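Local atomic coordinates of CRISPR-associated endoribonuclease Cas6 1 (Methanocaldococcus jannaschii DSM 2661, PDB entry 5YI6), a protein that probably cleaves CRISPR transcripts as an RNA-binding endoribonuclease, yielding the crRNAs used in adaptive immunity against viruses and plasmids. Residues 49-61 with 223-236. Numbering follows the deposited sequence.
Sequences YQKFKFFTFSLLQ and ECGFGEKNSMGFGM. With PO4 (phosphate ion), chain K.
Phe234 O is gripped by two donors that arrive from opposite faces of its carbonyl plane. One is Thr56 OG1, which donates to Phe234 O at 3.0 Å. The other is Asn230 ND2, also 3.0 Å from Phe234 O, with a nearly straight N-H (167°). Thr56 turns OG1 to this carbonyl by setting it anti to the backbone N (chi1 -174°). Its methyl CG2 then packs obliquely across CB and CG of Met236. The Asn230 amide is held flat inside its own loop, since ND2 also donates to Phe226 O in the amide plane. Its OD1 accepts from Lys169 of helix 158-174.

Two phenylalanine rings rest on the backbone of the loop. Gly233 CA sits over the centre of the Phe57 ring, 3.4 Å from the centroid. With no side chain on Gly233, the ring lies directly on the backbone. Ser231 CA lies over one face of the Phe55 ring, offset toward the rim, in a second CH-pi contact. Both rings also reach helix 23-35, at Ile31 and Ile35. At the other end, Cys224 SG meets the edge of the Phe54 ring, 3.9 Å from CD1.

Ser231 CB packs 3.6 Å from Lys53 O. A water bridges the same carbonyl to Ser231 N. Lys53 is the probable transition-state stabiliser, and its chain extends past Ser231 OG. The backbone N of Lys229 donates to a phosphate oxygen, O4, at 2.9 Å (169°). This ion probably came from the crystallisation liquor.

Strand 56-57 is an edge strand of the N-terminal sheet, next to strand 78-85. Residues 225-236 run from helix 215-224 to strand 237-240 of the C-terminal sheet. The sequence GFGEKNSMGFG matches the glycine-rich loop characteristic of Cas6 proteins, here packed from the C-terminal RAMP-type domain against the edge strand of the N-terminal one.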
# COMPACT_ATOMS: atom_id res chain seq x y z
N TYR A 49 -13.36 -11.31 -5.73
CA TYR A 49 -12.49 -10.43 -4.96
C TYR A 49 -13.07 -9.03 -4.78
O TYR A 49 -12.33 -8.10 -4.48
CB TYR A 49 -11.10 -10.34 -5.63
CG TYR A 49 -10.40 -11.67 -5.67
CD1 TYR A 49 -9.75 -12.16 -4.53
CD2 TYR A 49 -10.42 -12.45 -6.82
CE1 TYR A 49 -9.11 -13.39 -4.56
CE2 TYR A 49 -9.79 -13.68 -6.85
CZ TYR A 49 -9.13 -14.14 -5.72
OH TYR A 49 -8.51 -15.36 -5.76
N GLN A 50 -14.39 -8.87 -4.95
CA GLN A 50 -14.99 -7.54 -4.89
C GLN A 50 -14.99 -6.96 -3.48
O GLN A 50 -15.09 -5.74 -3.32
CB GLN A 50 -16.43 -7.60 -5.45
CG GLN A 50 -16.47 -7.99 -6.92
CD GLN A 50 -15.72 -6.96 -7.77
OE1 GLN A 50 -16.20 -5.85 -7.95
NE2 GLN A 50 -14.54 -7.34 -8.28
N LYS A 51 -14.89 -7.81 -2.46
CA LYS A 51 -14.81 -7.35 -1.08
C LYS A 51 -13.48 -7.75 -0.45
O LYS A 51 -13.34 -7.73 0.77
CB LYS A 51 -15.97 -7.92 -0.27
CG LYS A 51 -17.31 -7.48 -0.86
CD LYS A 51 -18.48 -8.03 -0.07
CE LYS A 51 -19.82 -7.52 -0.61
NZ LYS A 51 -20.00 -6.05 -0.45
N PHE A 52 -12.51 -8.12 -1.27
CA PHE A 52 -11.22 -8.60 -0.76
C PHE A 52 -10.37 -7.45 -0.27
O PHE A 52 -10.14 -6.50 -1.02
CB PHE A 52 -10.51 -9.36 -1.88
CG PHE A 52 -9.17 -9.88 -1.48
CD1 PHE A 52 -9.06 -10.92 -0.54
CD2 PHE A 52 -8.00 -9.34 -2.04
CE1 PHE A 52 -7.81 -11.41 -0.16
CE2 PHE A 52 -6.75 -9.82 -1.67
CZ PHE A 52 -6.65 -10.87 -0.74
N LYS A 53 -9.90 -7.50 0.99
CA LYS A 53 -9.17 -6.36 1.53
C LYS A 53 -7.74 -6.68 1.98
O LYS A 53 -7.07 -5.79 2.51
CB LYS A 53 -9.97 -5.72 2.65
CG LYS A 53 -11.27 -5.08 2.11
CD LYS A 53 -11.93 -4.19 3.13
CE LYS A 53 -13.04 -3.36 2.52
NZ LYS A 53 -13.46 -2.26 3.45
N PHE A 54 -7.23 -7.88 1.70
CA PHE A 54 -5.89 -8.28 2.16
C PHE A 54 -4.87 -8.08 1.05
O PHE A 54 -4.28 -9.03 0.55
CB PHE A 54 -5.91 -9.72 2.66
CG PHE A 54 -6.82 -9.89 3.84
CD1 PHE A 54 -6.43 -9.40 5.09
CD2 PHE A 54 -8.07 -10.50 3.70
CE1 PHE A 54 -7.29 -9.52 6.21
CE2 PHE A 54 -8.91 -10.64 4.82
CZ PHE A 54 -8.53 -10.16 6.06
N PHE A 55 -4.69 -6.82 0.66
CA PHE A 55 -3.65 -6.45 -0.30
C PHE A 55 -3.30 -5.00 -0.04
O PHE A 55 -4.02 -4.28 0.67
CB PHE A 55 -4.08 -6.65 -1.76
CG PHE A 55 -5.13 -5.68 -2.27
CD1 PHE A 55 -4.76 -4.54 -3.02
CD2 PHE A 55 -6.47 -5.88 -2.00
CE1 PHE A 55 -5.73 -3.63 -3.49
CE2 PHE A 55 -7.46 -4.99 -2.47
CZ PHE A 55 -7.08 -3.85 -3.22
N THR A 56 -2.18 -4.56 -0.60
CA THR A 56 -1.79 -3.16 -0.46
C THR A 56 -1.13 -2.68 -1.75
O THR A 56 -0.84 -3.47 -2.64
CB THR A 56 -0.85 -2.93 0.75
OG1 THR A 56 -0.61 -1.52 0.92
CG2 THR A 56 0.53 -3.71 0.57
N PHE A 57 -0.91 -1.36 -1.87
CA PHE A 57 -0.14 -0.86 -2.97
C PHE A 57 0.56 0.42 -2.52
O PHE A 57 0.20 1.04 -1.51
CB PHE A 57 -0.98 -0.66 -4.25
CG PHE A 57 -2.26 0.14 -4.05
CD1 PHE A 57 -2.28 1.52 -4.29
CD2 PHE A 57 -3.45 -0.52 -3.70
CE1 PHE A 57 -3.48 2.25 -4.13
CE2 PHE A 57 -4.65 0.20 -3.52
CZ PHE A 57 -4.67 1.58 -3.75
N SER A 58 1.57 0.79 -3.29
CA SER A 58 2.44 1.91 -2.93
C SER A 58 1.89 3.22 -3.51
O SER A 58 0.91 3.24 -4.26
CB SER A 58 3.86 1.65 -3.48
OG SER A 58 3.86 1.78 -4.90
N LEU A 59 2.54 4.33 -3.15
CA LEU A 59 2.44 5.54 -3.95
C LEU A 59 3.10 5.29 -5.31
O LEU A 59 3.93 4.38 -5.45
CB LEU A 59 3.14 6.70 -3.27
CG LEU A 59 2.81 6.96 -1.79
CD1 LEU A 59 3.69 8.09 -1.24
CD2 LEU A 59 1.39 7.30 -1.72
N LEU A 60 2.81 6.17 -6.27
CA LEU A 60 3.55 6.13 -7.55
C LEU A 60 4.99 6.53 -7.29
O LEU A 60 5.26 7.55 -6.65
CB LEU A 60 2.89 7.07 -8.57
CG LEU A 60 1.50 6.63 -9.06
CD1 LEU A 60 0.77 7.74 -9.86
CD2 LEU A 60 1.58 5.32 -9.92
N GLN A 61 5.92 5.71 -7.76
CA GLN A 61 7.33 5.97 -7.55
C GLN A 61 7.96 6.47 -8.84
O GLN A 61 7.73 5.89 -9.90
CB GLN A 61 8.07 4.69 -7.11
CG GLN A 61 7.42 3.99 -5.87
CD GLN A 61 7.63 4.73 -4.56
OE1 GLN A 61 8.76 5.10 -4.23
NE2 GLN A 61 6.54 4.95 -3.78
N GLU A 223 3.69 -8.46 2.74
CA GLU A 223 2.86 -8.56 1.53
C GLU A 223 1.43 -8.04 1.71
O GLU A 223 0.80 -7.65 0.73
CB GLU A 223 2.91 -9.97 0.96
CG GLU A 223 4.39 -10.39 0.53
CD GLU A 223 5.15 -9.47 -0.54
OE1 GLU A 223 4.90 -8.25 -0.70
OE2 GLU A 223 6.06 -9.98 -1.24
N CYS A 224 0.91 -8.00 2.92
CA CYS A 224 -0.43 -7.48 3.15
C CYS A 224 -0.44 -5.99 3.45
O CYS A 224 -1.44 -5.31 3.20
CB CYS A 224 -1.08 -8.21 4.34
SG CYS A 224 -2.88 -7.84 4.55
N GLY A 225 0.66 -5.47 3.97
CA GLY A 225 0.77 -4.12 4.46
C GLY A 225 0.70 -4.09 5.99
O GLY A 225 0.16 -5.00 6.62
N PHE A 226 1.28 -3.06 6.57
CA PHE A 226 1.20 -2.76 7.99
C PHE A 226 0.06 -1.77 8.23
O PHE A 226 -0.32 -1.00 7.36
CB PHE A 226 2.54 -2.20 8.52
CG PHE A 226 3.62 -3.25 8.63
CD1 PHE A 226 3.84 -3.90 9.86
CD2 PHE A 226 4.38 -3.64 7.53
CE1 PHE A 226 4.80 -4.87 9.99
CE2 PHE A 226 5.35 -4.62 7.62
CZ PHE A 226 5.57 -5.26 8.86
N GLY A 227 -0.52 -1.83 9.44
CA GLY A 227 -1.57 -0.84 9.72
C GLY A 227 -2.87 -1.13 8.97
O GLY A 227 -3.07 -2.20 8.43
N GLU A 228 -3.72 -0.11 8.91
CA GLU A 228 -5.09 -0.24 8.41
C GLU A 228 -5.23 0.34 7.00
O GLU A 228 -4.32 0.97 6.47
CB GLU A 228 -6.07 0.44 9.36
CG GLU A 228 -6.04 -0.16 10.74
CD GLU A 228 -6.87 0.65 11.71
OE1 GLU A 228 -8.11 0.69 11.53
OE2 GLU A 228 -6.31 1.25 12.63
N LYS A 229 -6.41 0.11 6.42
CA LYS A 229 -6.76 0.60 5.06
C LYS A 229 -5.74 0.13 4.02
O LYS A 229 -5.42 0.86 3.06
CB LYS A 229 -6.87 2.13 5.02
CG LYS A 229 -8.02 2.68 5.95
CD LYS A 229 -9.32 1.91 5.73
CE LYS A 229 -10.52 2.55 6.45
NZ LYS A 229 -11.64 1.57 6.60
N ASN A 230 -5.22 -1.08 4.20
CA ASN A 230 -4.26 -1.58 3.21
C ASN A 230 -4.82 -1.53 1.79
O ASN A 230 -4.11 -1.15 0.84
CB ASN A 230 -3.86 -3.02 3.54
CG ASN A 230 -3.13 -3.14 4.88
OD1 ASN A 230 -3.40 -4.07 5.64
ND2 ASN A 230 -2.25 -2.15 5.19
N SER A 231 -6.09 -1.94 1.63
CA SER A 231 -6.64 -2.11 0.29
C SER A 231 -6.97 -0.77 -0.37
O SER A 231 -7.31 -0.77 -1.56
CB SER A 231 -7.86 -3.05 0.32
OG SER A 231 -8.93 -2.45 1.01
N MET A 232 -6.86 0.33 0.36
CA MET A 232 -6.93 1.68 -0.19
C MET A 232 -5.54 2.28 -0.45
O MET A 232 -5.43 3.48 -0.72
CB MET A 232 -7.73 2.59 0.76
CG MET A 232 -9.20 2.25 0.81
SD MET A 232 -10.04 3.17 2.15
CE MET A 232 -9.52 4.85 1.78
N GLY A 233 -4.48 1.47 -0.32
CA GLY A 233 -3.13 1.86 -0.69
C GLY A 233 -2.26 2.35 0.43
O GLY A 233 -1.42 3.25 0.20
N PHE A 234 -2.48 1.84 1.66
CA PHE A 234 -1.74 2.30 2.82
C PHE A 234 -0.90 1.18 3.41
O PHE A 234 -1.28 0.00 3.39
CB PHE A 234 -2.68 2.88 3.94
CG PHE A 234 -3.30 4.20 3.55
CD1 PHE A 234 -2.73 5.39 3.98
CD2 PHE A 234 -4.41 4.24 2.71
CE1 PHE A 234 -3.28 6.64 3.58
CE2 PHE A 234 -4.94 5.46 2.30
CZ PHE A 234 -4.38 6.67 2.75
N GLY A 235 0.27 1.57 3.93
CA GLY A 235 1.03 0.67 4.80
C GLY A 235 1.97 -0.28 4.08
O GLY A 235 2.47 -1.21 4.72
N MET A 236 2.24 -0.07 2.78
CA MET A 236 3.15 -0.95 2.05
C MET A 236 4.60 -0.58 2.37
O MET A 236 4.97 0.59 2.40
CB MET A 236 2.91 -0.84 0.53
CG MET A 236 3.66 -1.94 -0.22
SD MET A 236 3.16 -1.95 -1.95
CE MET A 236 3.81 -3.54 -2.46
P PO4 K . -9.60 -1.18 8.74
O1 PO4 K . -9.21 -2.07 9.91
O2 PO4 K . -9.63 0.27 9.19
O3 PO4 K . -10.98 -1.57 8.26
O4 PO4 K . -8.63 -1.40 7.59
O HOH W 1 -7.61 -3.33 3.61
O HOH W 2 -5.82 -5.67 5.19